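Local coordinates for protein CymD (Pseudomonas putida, PDB 6Z34) that forms an outer-membrane channel of the FadL family for monoaromatic hydrocarbons, whose uptake probably proceeds by lateral diffusion, at residues I53-E58 / H423-T428; V357-L362 / P377-S382. One frame throughout, in Å; residues are numbered along the deposited sequence.

Contact 1: residues I53-E58 / H423-T428; sequences ITAELE and HSQIVT
T54 pairs with I426 and E56 with S424 as antiparallel hydrogen-bonded pairs, alternating with the non-hydrogen-bonded pairs I53–V427, A55–Q425 and L57–H423, while the strand axes approach to 4.7 Å at 170°. I426 N meets T54 O almost straight at 3.0 Å, whereas the bond from E56 N to S424 O is clearly bent. The distinctive feature is the double grip on E56 O. S424 N reaches E56 O at 2.9 Å, and H423 ND1 donates to the same E56 O at 3.0 Å from the other face of the carbonyl plane. The imidazole puts E56 O at its edge, near the ring plane, but the N-H meets this oxygen from above the carbonyl rather than on a lone pair. With CG anti to the backbone N (chi1 -169°), the ring of H423 is carried across to 53-58, and this bond restrains its rotation; CE1 also lies 4.0 Å from A55 CB. Further along the same face, I53 sends its two branches to different neighbours. CG1 runs beside V427, 3.8 Å from V427 CG2, whereas CG2 rests against the extended chain of Q425, 4.0 Å from Q425 CG. The other face is more polar: the E56 carboxylate lies near S424 CB, and T54 OG1 stands alongside I426 CB at 3.9 Å. E58 bends back toward the start of 423-428, where its OE1 bonds to S422 OG. These are the first and last long strands of the barrel, so their pairing closes it. Strand 80-91 continues the sheet beyond 43-58 and strand 393-404 beyond 422-437, while the loop residues F4, N5 and R75 pack against the face carrying I53, A55, H423 and Q425.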
loop_
_atom_site.group_PDB
_atom_site.type_symbol
_atom_site.label_atom_id
_atom_site.label_comp_id
_atom_site.label_asym_id
_atom_site.label_seq_id
_atom_site.Cartn_x
_atom_site.Cartn_y
_atom_site.Cartn_z
ATOM N N ILE A 53 8.897 4.040 -8.021
ATOM C CA ILE A 53 8.439 5.244 -7.351
ATOM C C ILE A 53 9.655 6.085 -7.004
ATOM O O ILE A 53 10.513 5.649 -6.229
ATOM C CB ILE A 53 7.630 4.911 -6.091
ATOM C CG1 ILE A 53 6.404 4.088 -6.469
ATOM C CG2 ILE A 53 7.239 6.217 -5.345
ATOM C CD1 ILE A 53 6.295 2.767 -5.737
ATOM N N THR A 54 9.726 7.283 -7.577
ATOM C CA THR A 54 10.673 8.310 -7.177
ATOM C C THR A 54 9.906 9.479 -6.574
ATOM O O THR A 54 8.892 9.921 -7.127
ATOM C CB THR A 54 11.508 8.785 -8.365
ATOM O OG1 THR A 54 10.634 9.139 -9.444
ATOM C CG2 THR A 54 12.451 7.678 -8.818
ATOM N N ALA A 55 10.384 9.977 -5.442
ATOM C CA ALA A 55 9.709 11.053 -4.741
ATOM C C ALA A 55 10.660 12.219 -4.519
ATOM O O ALA A 55 11.883 12.076 -4.602
ATOM C CB ALA A 55 9.145 10.574 -3.404
ATOM N N GLU A 56 10.073 13.384 -4.244
ATOM C CA GLU A 56 10.816 14.614 -4.013
ATOM C C GLU A 56 10.028 15.449 -3.019
ATOM O O GLU A 56 8.797 15.469 -3.056
ATOM C CB GLU A 56 11.036 15.408 -5.310
ATOM C CG GLU A 56 11.097 16.924 -5.118
ATOM C CD GLU A 56 10.776 17.699 -6.384
ATOM O OE1 GLU A 56 10.964 17.148 -7.493
ATOM O OE2 GLU A 56 10.335 18.861 -6.267
ATOM N N LEU A 57 10.734 16.140 -2.133
ATOM C CA LEU A 57 10.063 16.918 -1.104
ATOM C C LEU A 57 10.759 18.259 -0.966
ATOM O O LEU A 57 11.946 18.314 -0.636
ATOM C CB LEU A 57 10.048 16.150 0.218
ATOM C CG LEU A 57 9.905 16.903 1.523
ATOM C CD1 LEU A 57 8.624 17.711 1.512
ATOM C CD2 LEU A 57 9.862 15.873 2.633
ATOM N N GLU A 58 10.009 19.334 -1.219
ATOM C CA GLU A 58 10.515 20.701 -1.171
ATOM C C GLU A 58 10.282 21.304 0.209
ATOM O O GLU A 58 9.214 21.116 0.805
ATOM C CB GLU A 58 9.822 21.557 -2.237
ATOM C CG GLU A 58 9.946 21.023 -3.666
ATOM C CD GLU A 58 8.612 20.581 -4.249
ATOM O OE1 GLU A 58 7.984 21.388 -4.969
ATOM O OE2 GLU A 58 8.192 19.425 -4.004
ATOM N N HIS A 423 5.254 18.339 -1.961
ATOM C CA HIS A 423 5.576 16.929 -2.142
ATOM C C HIS A 423 5.230 16.511 -3.562
ATOM O O HIS A 423 4.078 16.643 -3.983
ATOM C CB HIS A 423 4.826 16.063 -1.127
ATOM C CG HIS A 423 5.309 14.650 -1.072
ATOM N ND1 HIS A 423 6.588 14.287 -1.433
ATOM C CD2 HIS A 423 4.678 13.505 -0.718
ATOM C CE1 HIS A 423 6.729 12.980 -1.297
ATOM N NE2 HIS A 423 5.583 12.482 -0.866
ATOM N N SER A 424 6.223 16.002 -4.289
ATOM C CA SER A 424 6.077 15.592 -5.679
ATOM C C SER A 424 6.479 14.126 -5.830
ATOM O O SER A 424 7.491 13.682 -5.276
ATOM C CB SER A 424 6.929 16.483 -6.593
ATOM O OG SER A 424 7.070 15.926 -7.886
ATOM N N GLN A 425 5.687 13.367 -6.580
ATOM C CA GLN A 425 5.928 11.935 -6.657
ATOM C C GLN A 425 5.540 11.407 -8.030
ATOM O O GLN A 425 4.449 11.704 -8.531
ATOM C CB GLN A 425 5.151 11.206 -5.562
ATOM C CG GLN A 425 5.313 9.717 -5.597
ATOM C CD GLN A 425 4.423 9.026 -4.592
ATOM O OE1 GLN A 425 3.330 8.550 -4.930
ATOM N NE2 GLN A 425 4.885 8.960 -3.344
ATOM N N ILE A 426 6.436 10.617 -8.621
ATOM C CA ILE A 426 6.246 10.037 -9.944
ATOM C C ILE A 426 6.298 8.524 -9.809
ATOM O O ILE A 426 7.295 7.968 -9.326
ATOM C CB ILE A 426 7.306 10.532 -10.939
ATOM C CG1 ILE A 426 7.140 12.030 -11.187
ATOM C CG2 ILE A 426 7.222 9.749 -12.232
ATOM C CD1 ILE A 426 8.043 12.578 -12.264
ATOM N N VAL A 427 5.235 7.860 -10.244
ATOM C CA VAL A 427 5.120 6.411 -10.179
ATOM C C VAL A 427 5.084 5.906 -11.615
ATOM O O VAL A 427 4.126 6.177 -12.357
ATOM C CB VAL A 427 3.866 5.969 -9.414
ATOM C CG1 VAL A 427 3.767 4.448 -9.388
ATOM C CG2 VAL A 427 3.881 6.529 -8.014
ATOM N N THR A 428 6.128 5.191 -12.012
ATOM C CA THR A 428 6.192 4.539 -13.304
ATOM C C THR A 428 5.804 3.079 -13.125
ATOM O O THR A 428 6.364 2.385 -12.269
ATOM C CB THR A 428 7.593 4.636 -13.900
ATOM O OG1 THR A 428 7.931 6.008 -14.089
ATOM C CG2 THR A 428 7.636 3.942 -15.246
#

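Contact 2: residues V357-L362 / P377-S382; sequences VHYAQL and PTTSLS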
loop_
_atom_site.group_PDB
_atom_site.type_symbol
_atom_site.label_atom_id
_atom_site.label_comp_id
_atom_site.label_asym_id
_atom_site.label_seq_id
_atom_site.Cartn_x
_atom_site.Cartn_y
_atom_site.Cartn_z
ATOM N N VAL A 357 -7.404 10.916 -13.615
ATOM C CA VAL A 357 -7.252 11.908 -12.565
ATOM C C VAL A 357 -7.579 11.248 -11.236
ATOM O O VAL A 357 -8.534 10.471 -11.130
ATOM C CB VAL A 357 -8.161 13.132 -12.793
ATOM C CG1 VAL A 357 -7.995 14.128 -11.670
ATOM C CG2 VAL A 357 -7.838 13.790 -14.109
ATOM N N HIS A 358 -6.806 11.588 -10.215
ATOM C CA HIS A 358 -6.939 11.002 -8.895
ATOM C C HIS A 358 -6.998 12.124 -7.862
ATOM O O HIS A 358 -6.214 13.077 -7.938
ATOM C CB HIS A 358 -5.761 10.063 -8.664
ATOM C CG HIS A 358 -5.727 9.448 -7.311
ATOM N ND1 HIS A 358 -4.980 9.966 -6.278
ATOM C CD2 HIS A 358 -6.349 8.353 -6.819
ATOM C CE1 HIS A 358 -5.143 9.216 -5.204
ATOM N NE2 HIS A 358 -5.961 8.226 -5.509
ATOM N N TYR A 359 -7.936 12.030 -6.915
ATOM C CA TYR A 359 -8.126 13.070 -5.899
ATOM C C TYR A 359 -8.442 12.407 -4.565
ATOM O O TYR A 359 -9.485 11.757 -4.414
ATOM C CB TYR A 359 -9.238 14.042 -6.292
ATOM C CG TYR A 359 -9.560 15.114 -5.258
ATOM C CD1 TYR A 359 -10.409 14.849 -4.180
ATOM C CD2 TYR A 359 -9.037 16.393 -5.371
ATOM C CE1 TYR A 359 -10.715 15.822 -3.252
ATOM C CE2 TYR A 359 -9.336 17.370 -4.440
ATOM C CZ TYR A 359 -10.169 17.077 -3.387
ATOM O OH TYR A 359 -10.452 18.056 -2.466
ATOM N N ALA A 360 -7.555 12.596 -3.593
ATOM C CA ALA A 360 -7.693 12.034 -2.258
ATOM C C ALA A 360 -7.769 13.163 -1.235
ATOM O O ALA A 360 -7.036 14.153 -1.326
ATOM C CB ALA A 360 -6.528 11.108 -1.937
ATOM N N GLN A 361 -8.666 13.018 -0.267
ATOM C CA GLN A 361 -8.907 14.071 0.708
ATOM C C GLN A 361 -9.521 13.454 1.953
ATOM O O GLN A 361 -10.246 12.459 1.873
ATOM C CB GLN A 361 -9.830 15.149 0.131
ATOM C CG GLN A 361 -10.310 16.180 1.123
ATOM C CD GLN A 361 -9.180 17.035 1.638
ATOM O OE1 GLN A 361 -8.447 16.644 2.550
ATOM N NE2 GLN A 361 -9.021 18.209 1.043
ATOM N N LEU A 362 -9.227 14.052 3.108
ATOM C CA LEU A 362 -9.829 13.597 4.351
ATOM C C LEU A 362 -11.350 13.741 4.283
ATOM O O LEU A 362 -11.909 14.381 3.386
ATOM C CB LEU A 362 -9.244 14.354 5.543
ATOM C CG LEU A 362 -7.713 14.295 5.608
ATOM C CD1 LEU A 362 -7.201 14.700 6.978
ATOM C CD2 LEU A 362 -7.195 12.923 5.247
ATOM N N PRO A 377 -5.678 18.523 0.008
ATOM C CA PRO A 377 -5.865 17.242 -0.679
ATOM C C PRO A 377 -4.657 16.893 -1.536
ATOM O O PRO A 377 -3.842 17.738 -1.902
ATOM C CB PRO A 377 -7.099 17.495 -1.553
ATOM C CG PRO A 377 -6.980 18.912 -1.899
ATOM C CD PRO A 377 -6.370 19.616 -0.687
ATOM N N THR A 378 -4.543 15.619 -1.856
ATOM C CA THR A 378 -3.523 15.185 -2.794
ATOM C C THR A 378 -4.188 14.896 -4.130
ATOM O O THR A 378 -5.221 14.225 -4.178
ATOM C CB THR A 378 -2.765 13.967 -2.272
ATOM O OG1 THR A 378 -2.003 13.385 -3.339
ATOM C CG2 THR A 378 -3.713 12.947 -1.683
ATOM N N THR A 379 -3.630 15.455 -5.197
ATOM C CA THR A 379 -4.132 15.249 -6.547
ATOM C C THR A 379 -3.060 14.566 -7.385
ATOM O O THR A 379 -1.861 14.788 -7.187
ATOM C CB THR A 379 -4.527 16.564 -7.212
ATOM O OG1 THR A 379 -3.374 17.407 -7.310
ATOM C CG2 THR A 379 -5.622 17.294 -6.403
ATOM N N SER A 380 -3.488 13.722 -8.320
ATOM C CA SER A 380 -2.526 13.109 -9.220
ATOM C C SER A 380 -3.141 12.973 -10.601
ATOM O O SER A 380 -4.343 12.734 -10.734
ATOM C CB SER A 380 -2.053 11.750 -8.697
ATOM O OG SER A 380 -2.827 10.699 -9.226
ATOM N N LEU A 381 -2.308 13.176 -11.619
ATOM C CA LEU A 381 -2.664 12.999 -13.018
ATOM C C LEU A 381 -1.894 11.802 -13.571
ATOM O O LEU A 381 -0.724 11.600 -13.230
ATOM C CB LEU A 381 -2.326 14.244 -13.834
ATOM C CG LEU A 381 -3.220 15.486 -13.766
ATOM C CD1 LEU A 381 -4.630 15.172 -14.231
ATOM C CD2 LEU A 381 -3.236 16.100 -12.367
ATOM N N SER A 382 -2.537 11.018 -14.438
ATOM C CA SER A 382 -1.924 9.799 -14.951
ATOM C C SER A 382 -2.193 9.623 -16.443
ATOM O O SER A 382 -3.163 10.150 -17.003
ATOM C CB SER A 382 -2.417 8.564 -14.194
ATOM O OG SER A 382 -3.830 8.480 -14.225
#
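H358 N donates to S380 O at 2.8 Å, lying in the carbonyl plane, and S380 N returns a bond of equal length to H358 O. A360 and T378 form the next hydrogen-bonded pair, in which the N-H of A360 points straight at T378 O (2.9 Å, 180°). Between these rungs Y359 faces T379, and beyond them V357 faces L381, in non-hydrogen-bonded pairs. Packing is close on both sides of the ladder. On the side of H358 and A360, S380 OG presses against the root of the histidine, 3.1 Å from H358 CB, and T378 CG2 meets A360 CB at 3.4 Å, tighter than ordinary van der Waals contact. On the other side, the Y359 ring crosses P377 obliquely, just before strand 378-388 begins. Its CG is anti to the backbone N (chi1 177°), a torsion that directs the ring toward the proline, with Y359 OH 3.5 Å from P377 CB; farther back, Y359 CD2 touches T379 CG2 at 3.7 Å. The Q361 amide also crosses P377, its NE2 3.3 Å from P377 CB while bonding to S375 O, so tyrosine and glutamine both bear on the proline ring. Replacing Y359 by an alanine would probably leave P377 and the methyl of T379 without their aromatic neighbour and open a gap beside them. V357 and L381 lie side by side through CG2 and CD1 on the surface. The buried row contacts strand 336-347 through V338 and S340, and H358 also touches L6 near the N terminus. Such an antiparallel pair, with its two faces so differently buried, belongs to the wall of a FadL-type outer-membrane barrel, whose N-terminal segment plugs the interior.

In the fold
Both contacts are antiparallel strand pairs in the same barrel wall, their centres 14 Å apart and nearest atoms about 7 Å apart. Strand 393-404 lies between them, paired with 378-388 on one side and 422-437 on the other. Contact 1 joins the chain ends and shuts the ring of strands, whereas contact 2 links successive strands. Each is partly buried: contact 1 buries I53, S424 and V427 while E56 and L57 are exposed; there a histidine supplements the backbone ladder and the carboxylates of E56 and E58 come near S424. Contact 2 bonds through backbone alone and packs H358, A360 and S380 in a buried row, with aromatic, proline and aliphatic contacts on the more exposed face.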